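Local coordinates for protein glutathione transferase (Lolium rigidum, PDB 6ZB6) that probably conjugates glutathione to electrophilic xenobiotics as a phi-class enzyme linked to multiple-herbicide resistance, and binds S-(p-nitrobenzyl)glutathione, at residues P130-E133 with K134-A137; A185-F188 with G189-H193; A196-E199 with R200-A203. All coordinates share one frame; numbering follows the deposited sequence.

Interaction 1. Residues P130-E133 with K134-A137; sequences PTDE and KVVA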
loop_
_atom_site.group_PDB
_atom_site.type_symbol
_atom_site.label_atom_id
_atom_site.label_comp_id
_atom_site.label_asym_id
_atom_site.label_seq_id
_atom_site.Cartn_x
_atom_site.Cartn_y
_atom_site.Cartn_z
ATOM N N PRO A 130 -22.446 6.622 -6.779
ATOM C CA PRO A 130 -22.536 5.327 -7.463
ATOM C C PRO A 130 -21.356 5.062 -8.388
ATOM O O PRO A 130 -20.630 5.962 -8.814
ATOM C CB PRO A 130 -23.847 5.426 -8.254
ATOM C CG PRO A 130 -24.130 6.877 -8.357
ATOM C CD PRO A 130 -23.584 7.497 -7.106
ATOM N N THR A 131 -21.189 3.780 -8.703
ATOM C CA THR A 131 -20.061 3.319 -9.501
ATOM C C THR A 131 -20.209 3.756 -10.952
ATOM O O THR A 131 -21.246 3.526 -11.579
ATOM C CB THR A 131 -19.960 1.795 -9.417
ATOM O OG1 THR A 131 -19.571 1.413 -8.089
ATOM C CG2 THR A 131 -18.952 1.247 -10.435
ATOM N N ASP A 132 -19.168 4.383 -11.489
ATOM C CA ASP A 132 -19.120 4.713 -12.910
ATOM C C ASP A 132 -18.515 3.518 -13.640
ATOM O O ASP A 132 -17.294 3.363 -13.691
ATOM C CB ASP A 132 -18.312 5.985 -13.140
ATOM C CG ASP A 132 -18.388 6.462 -14.568
ATOM O OD1 ASP A 132 -18.839 5.671 -15.415
ATOM O OD2 ASP A 132 -18.003 7.620 -14.843
ATOM N N GLU A 133 -19.368 2.673 -14.221
ATOM C CA GLU A 133 -18.872 1.449 -14.839
ATOM C C GLU A 133 -18.017 1.707 -16.079
ATOM O O GLU A 133 -17.259 0.820 -16.482
ATOM C CB GLU A 133 -20.033 0.515 -15.196
ATOM C CG GLU A 133 -20.870 0.053 -14.005
ATOM C CD GLU A 133 -20.153 -0.949 -13.097
ATOM O OE1 GLU A 133 -19.022 -1.383 -13.423
ATOM O OE2 GLU A 133 -20.726 -1.295 -12.042
ATOM N N LYS A 134 -18.107 2.883 -16.702
ATOM C CA LYS A 134 -17.238 3.118 -17.848
ATOM C C LYS A 134 -15.815 3.442 -17.397
ATOM O O LYS A 134 -14.850 3.040 -18.057
ATOM C CB LYS A 134 -17.798 4.214 -18.758
ATOM C CG LYS A 134 -17.847 5.608 -18.167
ATOM C CD LYS A 134 -17.586 6.693 -19.207
ATOM C CE LYS A 134 -17.928 8.073 -18.642
ATOM N NZ LYS A 134 -17.466 8.232 -17.235
ATOM N N VAL A 135 -15.658 4.139 -16.266
ATOM C CA VAL A 135 -14.326 4.299 -15.682
ATOM C C VAL A 135 -13.761 2.935 -15.303
ATOM O O VAL A 135 -12.576 2.654 -15.519
ATOM C CB VAL A 135 -14.364 5.246 -14.462
ATOM C CG1 VAL A 135 -12.974 5.364 -13.846
ATOM C CG2 VAL A 135 -14.895 6.629 -14.833
ATOM N N VAL A 136 -14.603 2.067 -14.740
ATOM C CA VAL A 136 -14.162 0.730 -14.358
ATOM C C VAL A 136 -13.701 -0.048 -15.585
ATOM O O VAL A 136 -12.613 -0.640 -15.593
ATOM C CB VAL A 136 -15.285 -0.005 -13.610
ATOM C CG1 VAL A 136 -14.969 -1.502 -13.475
ATOM C CG2 VAL A 136 -15.503 0.633 -12.259
ATOM N N ALA A 137 -14.516 -0.041 -16.645
ATOM C CA ALA A 137 -14.182 -0.802 -17.846
ATOM C C ALA A 137 -12.877 -0.320 -18.459
ATOM O O ALA A 137 -12.028 -1.130 -18.848
ATOM C CB ALA A 137 -15.320 -0.710 -18.864
#
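D132 and K134 meet where the chain turns into helix 133-156, and both carboxylate oxygens of D132 are used by the same lysine. D132 is the N-cap: its OD1 accepts from K134 N at 3.2 Å, the donor standing above the carboxylate plane and the bond clearly bent (142° at the hydrogen). OD2 takes the other end of K134, with NZ arriving on the syn side, 16° out of the plane, in a salt bridge modelled at 2.5 Å, a value doubtful as an exact length. K134 manages this because CG sits between its own backbone N and carbonyl carbon (chi1 66°), and bends at chi2 and chi4 curl the chain back round the aspartate. V135 CG2 lies against D132 OD2 at 3.3 Å.

The backbone acceptors are taken up in helical fashion: D132 O receives V136 N at 3.2 Å, and E133 O receives A137 N at 2.9 Å. From helix 92-127, Q119 accepts D132 N at OE1 and T131 OG1 at its backbone O. The T131 methyl CG2 rests on V136 CG2 at 3.9 Å, and V136 leans on Q119 and C120. D132 therefore appears to serve both a backbone N-H and an ammonium, and its negative charge at the positive end of the helix dipole probably steadies the helix start.

Interaction 2. Residues A185-F188 with G189-H193; sequences AALF and GSYPH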
loop_
_atom_site.group_PDB
_atom_site.type_symbol
_atom_site.label_atom_id
_atom_site.label_comp_id
_atom_site.label_asym_id
_atom_site.label_seq_id
_atom_site.Cartn_x
_atom_site.Cartn_y
_atom_site.Cartn_z
ATOM N N ALA A 185 -12.194 -9.260 -8.190
ATOM C CA ALA A 185 -11.147 -9.943 -7.438
ATOM C C ALA A 185 -10.669 -11.221 -8.108
ATOM O O ALA A 185 -9.556 -11.669 -7.823
ATOM C CB ALA A 185 -11.641 -10.268 -6.033
ATOM N N ALA A 186 -11.477 -11.831 -8.975
ATOM C CA ALA A 186 -10.996 -13.033 -9.649
ATOM C C ALA A 186 -9.994 -12.731 -10.763
ATOM O O ALA A 186 -9.399 -13.675 -11.295
ATOM C CB ALA A 186 -12.188 -13.849 -10.190
ATOM N N LEU A 187 -9.732 -11.453 -11.079
ATOM C CA LEU A 187 -8.836 -11.117 -12.186
ATOM C C LEU A 187 -7.483 -11.805 -12.050
ATOM O O LEU A 187 -6.951 -12.353 -13.024
ATOM C CB LEU A 187 -8.632 -9.597 -12.259
ATOM C CG LEU A 187 -7.825 -9.066 -13.451
ATOM C CD1 LEU A 187 -8.450 -9.522 -14.762
ATOM C CD2 LEU A 187 -7.714 -7.533 -13.399
ATOM N N PHE A 188 -6.905 -11.786 -10.844
ATOM C CA PHE A 188 -5.538 -12.278 -10.692
ATOM C C PHE A 188 -5.412 -13.752 -11.040
ATOM O O PHE A 188 -4.341 -14.194 -11.475
ATOM C CB PHE A 188 -5.034 -12.035 -9.273
ATOM C CG PHE A 188 -4.468 -10.654 -9.069
ATOM C CD1 PHE A 188 -4.980 -9.576 -9.767
ATOM C CD2 PHE A 188 -3.427 -10.447 -8.191
ATOM C CE1 PHE A 188 -4.465 -8.285 -9.576
ATOM C CE2 PHE A 188 -2.919 -9.162 -7.990
ATOM C CZ PHE A 188 -3.444 -8.092 -8.696
ATOM N N GLY A 189 -6.484 -14.531 -10.864
ATOM C CA GLY A 189 -6.388 -15.945 -11.167
ATOM C C GLY A 189 -6.063 -16.256 -12.612
ATOM O O GLY A 189 -5.659 -17.384 -12.917
ATOM N N SER A 190 -6.249 -15.297 -13.516
ATOM C CA SER A 190 -5.875 -15.498 -14.910
ATOM C C SER A 190 -4.386 -15.300 -15.158
ATOM O O SER A 190 -3.912 -15.566 -16.273
ATOM C CB SER A 190 -6.699 -14.562 -15.801
ATOM O OG SER A 190 -8.043 -15.031 -15.864
ATOM N N TYR A 191 -3.646 -14.859 -14.143
ATOM C CA TYR A 191 -2.214 -14.570 -14.236
ATOM C C TYR A 191 -1.544 -15.376 -13.127
ATOM O O TYR A 191 -1.311 -14.862 -12.026
ATOM C CB TYR A 191 -1.960 -13.061 -14.110
ATOM C CG TYR A 191 -2.830 -12.237 -15.052
ATOM C CD1 TYR A 191 -2.377 -11.887 -16.325
ATOM C CD2 TYR A 191 -4.098 -11.817 -14.675
ATOM C CE1 TYR A 191 -3.172 -11.151 -17.194
ATOM C CE2 TYR A 191 -4.901 -11.082 -15.541
ATOM C CZ TYR A 191 -4.434 -10.755 -16.796
ATOM O OH TYR A 191 -5.227 -10.030 -17.658
ATOM N N PRO A 192 -1.274 -16.664 -13.364
ATOM C CA PRO A 192 -0.893 -17.547 -12.243
ATOM C C PRO A 192 0.363 -17.109 -11.494
ATOM O O PRO A 192 0.432 -17.286 -10.269
ATOM C CB PRO A 192 -0.712 -18.914 -12.924
ATOM C CG PRO A 192 -0.514 -18.607 -14.373
ATOM C CD PRO A 192 -1.347 -17.393 -14.642
ATOM N N HIS A 193 1.362 -16.550 -12.177
ATOM C CA HIS A 193 2.551 -16.090 -11.461
ATOM C C HIS A 193 2.254 -14.845 -10.637
ATOM O O HIS A 193 2.822 -14.669 -9.556
ATOM C CB HIS A 193 3.701 -15.813 -12.429
ATOM C CG HIS A 193 4.237 -17.044 -13.077
ATOM N ND1 HIS A 193 3.716 -17.548 -14.245
ATOM C CD2 HIS A 193 5.236 -17.883 -12.717
ATOM C CE1 HIS A 193 4.374 -18.642 -14.585
ATOM N NE2 HIS A 193 5.297 -18.870 -13.670
HETATM O O HOH W 1 -7.852 -13.889 -7.945
HETATM O O HOH W 2 -9.670 -14.314 -13.958
#
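A 3-10 turn running straight into the N-cap of helix 192-202 brings L187 against Y191 on the surface of the C-terminal domain, while the carbonyls of A186, L187 and F188 take the N-H groups of G189, S190 and Y191. Its signature is this run of three bonds, each from an N-H to the carbonyl three residues earlier: G189 N to A186 O at 3.1 Å, S190 N to L187 O at 3.1 Å and Y191 N to F188 O at 2.8 Å. In each, the donor stands 43 to 50° out of the carbonyl plane. Y191 then takes the N-cap position, and the chain enters the helix at P192.

With chi1 of Y191 at -51°, CG lies anti to the carbonyl carbon and beside the backbone N, which swings the ring edge back to L187. L187 O approaches Y191 CD2 to 3.3 Å near the ring plane, and L187 CD1 lies in that plane, 4.0 Å from Y191 CE2. The ring also touches K144 and E151 of helix 133-156. F188 is buried, packing on T176 and on the first turn of the following helix at V194 and K195.

Two waters bridge the turn. One donates to A185 O and weakly accepts from G189 N. The second donates to A186 O at 2.8 Å and bonds S190 OG at 2.6 Å, bridging that carbonyl to the serine hydroxyl.

Interaction 3. Residues A196-E199 with R200-A203; sequences AWWE and RIMA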
loop_
_atom_site.group_PDB
_atom_site.type_symbol
_atom_site.label_atom_id
_atom_site.label_comp_id
_atom_site.label_asym_id
_atom_site.label_seq_id
_atom_site.Cartn_x
_atom_site.Cartn_y
_atom_site.Cartn_z
ATOM N N ALA A 196 0.350 -16.051 -7.521
ATOM C CA ALA A 196 1.218 -16.713 -6.545
ATOM C C ALA A 196 2.059 -15.697 -5.785
ATOM O O ALA A 196 2.315 -15.857 -4.584
ATOM C CB ALA A 196 2.135 -17.707 -7.247
ATOM N N TRP A 197 2.558 -14.695 -6.501
ATOM C CA TRP A 197 3.242 -13.566 -5.875
ATOM C C TRP A 197 2.343 -12.890 -4.850
ATOM O O TRP A 197 2.754 -12.638 -3.708
ATOM C CB TRP A 197 3.662 -12.604 -6.983
ATOM C CG TRP A 197 4.038 -11.202 -6.593
ATOM C CD1 TRP A 197 5.237 -10.791 -6.083
ATOM C CD2 TRP A 197 3.251 -10.026 -6.772
ATOM N NE1 TRP A 197 5.231 -9.435 -5.898
ATOM C CE2 TRP A 197 4.031 -8.932 -6.324
ATOM C CE3 TRP A 197 1.962 -9.781 -7.267
ATOM C CZ2 TRP A 197 3.557 -7.620 -6.332
ATOM C CZ3 TRP A 197 1.494 -8.480 -7.282
ATOM C CH2 TRP A 197 2.302 -7.406 -6.820
ATOM N N TRP A 198 1.100 -12.595 -5.243
ATOM C CA TRP A 198 0.157 -11.983 -4.314
ATOM C C TRP A 198 -0.028 -12.838 -3.068
ATOM O O TRP A 198 -0.044 -12.313 -1.946
ATOM C CB TRP A 198 -1.188 -11.728 -5.008
ATOM C CG TRP A 198 -2.212 -11.114 -4.081
ATOM C CD1 TRP A 198 -3.391 -11.672 -3.684
ATOM C CD2 TRP A 198 -2.121 -9.847 -3.413
ATOM N NE1 TRP A 198 -4.050 -10.825 -2.823
ATOM C CE2 TRP A 198 -3.289 -9.697 -2.640
ATOM C CE3 TRP A 198 -1.164 -8.822 -3.397
ATOM C CZ2 TRP A 198 -3.531 -8.563 -1.853
ATOM C CZ3 TRP A 198 -1.411 -7.682 -2.616
ATOM C CH2 TRP A 198 -2.572 -7.569 -1.853
ATOM N N GLU A 199 -0.157 -14.166 -3.237
ATOM C CA GLU A 199 -0.351 -15.028 -2.079
ATOM C C GLU A 199 0.876 -15.062 -1.186
ATOM O O GLU A 199 0.742 -15.165 0.037
ATOM C CB GLU A 199 -0.717 -16.444 -2.529
ATOM C CG GLU A 199 -2.011 -16.475 -3.290
ATOM C CD GLU A 199 -3.245 -16.425 -2.409
ATOM O OE1 GLU A 199 -3.150 -16.004 -1.234
ATOM O OE2 GLU A 199 -4.322 -16.839 -2.895
ATOM N N ARG A 200 2.072 -14.971 -1.767
ATOM C CA ARG A 200 3.266 -14.861 -0.941
ATOM C C ARG A 200 3.223 -13.586 -0.106
ATOM O O ARG A 200 3.533 -13.613 1.087
ATOM C CB ARG A 200 4.524 -14.899 -1.811
ATOM C CG ARG A 200 4.898 -16.292 -2.310
ATOM C CD ARG A 200 6.317 -16.316 -2.870
ATOM N NE ARG A 200 6.402 -15.639 -4.160
ATOM C CZ ARG A 200 6.046 -16.185 -5.321
ATOM N NH1 ARG A 200 5.589 -17.431 -5.368
ATOM N NH2 ARG A 200 6.152 -15.485 -6.442
ATOM N N ILE A 201 2.796 -12.472 -0.708
ATOM C CA ILE A 201 2.659 -11.220 0.041
ATOM C C ILE A 201 1.648 -11.383 1.171
ATOM O O ILE A 201 1.899 -10.986 2.320
ATOM C CB ILE A 201 2.264 -10.070 -0.905
ATOM C CG1 ILE A 201 3.431 -9.711 -1.827
ATOM C CG2 ILE A 201 1.779 -8.841 -0.112
ATOM C CD1 ILE A 201 3.049 -8.730 -2.920
ATOM N N MET A 202 0.492 -11.976 0.868
ATOM C CA MET A 202 -0.566 -12.135 1.863
ATOM C C MET A 202 -0.193 -13.123 2.957
ATOM O O MET A 202 -0.819 -13.123 4.022
ATOM C CB MET A 202 -1.868 -12.585 1.186
ATOM C CG MET A 202 -2.583 -11.481 0.388
ATOM S SD MET A 202 -2.910 -9.942 1.315
ATOM C CE MET A 202 -3.997 -10.555 2.595
ATOM N N ALA A 203 0.797 -13.969 2.716
ATOM C CA ALA A 203 1.251 -14.907 3.731
ATOM C C ALA A 203 2.151 -14.266 4.778
ATOM O O ALA A 203 2.387 -14.883 5.822
ATOM C CB ALA A 203 1.989 -16.072 3.064
#
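Helical packing between residues four apart, W197 with I201 and W198 with M202, lines the closing turns of helix 192-202 in the C-terminal domain, where two neighbouring indoles each carry an aliphatic group on one face. I201 CD1 stands over the W197 ring, 3.9 Å from the centroid of the six-membered ring, in a CH-pi contact whose nearest ring atom is CE2. The two side chains run alongside each other, pointing the same way.

M202 reaches across W198 differently. With its chi1 at -74°, CG lies over the five-membered ring of W198, 3.8 Å from the centroid; the bend at chi2 (-53°) then carries M202 SD obliquely toward the six-membered ring, 3.5 Å from W198 CZ2, a Met-aromatic contact. Beneath these side chains the helix bonds are regular: I201 N to W197 O at 3.0 Å and M202 N to W198 O at 2.9 Å. The last, A203 N to E199 O, is weak.

R200 folds back along the helix, and one face of its guanidinium lies over A196 O and over W197 CA, the latter 3.5 Å from R200 NH2. The guanidinium also makes a cation-pi contact with Y159. M202 and W198 touch F173 of helix 173-179. Each indole thus has an aliphatic carbon over one face, with sulfur added obliquely at W198. While these apolar parts pack within the helix, W197 NE1 bonds D169 OD1 and R200 NH2 bonds E158 O, so polar groups of these large side chains are satisfied by partners that tie the helix to its surroundings.

How the interactions relate
Following the chain, the three contacts come in series, none nesting in or crossing another, and all lie in the C-terminal domain. Each is local, between adjoining segments, so none closes a long loop. Interaction 1 turns the chain after helix 92-127 into helix 133-156. Interaction 2, in the loop after helix 173-179, turns it into helix 192-202; interaction 3 occupies the last turns of that same helix. Interactions 2 and 3 touch, F188 CD2 packing on W198 CB at 4.1 Å. Interaction 1 stands apart, its nearest atoms about 9 Å from interaction 2. Helix 133-156 still links these two: it starts in interaction 1, and further along its E151 hydrogen-bonds H193 ND1 of interaction 2.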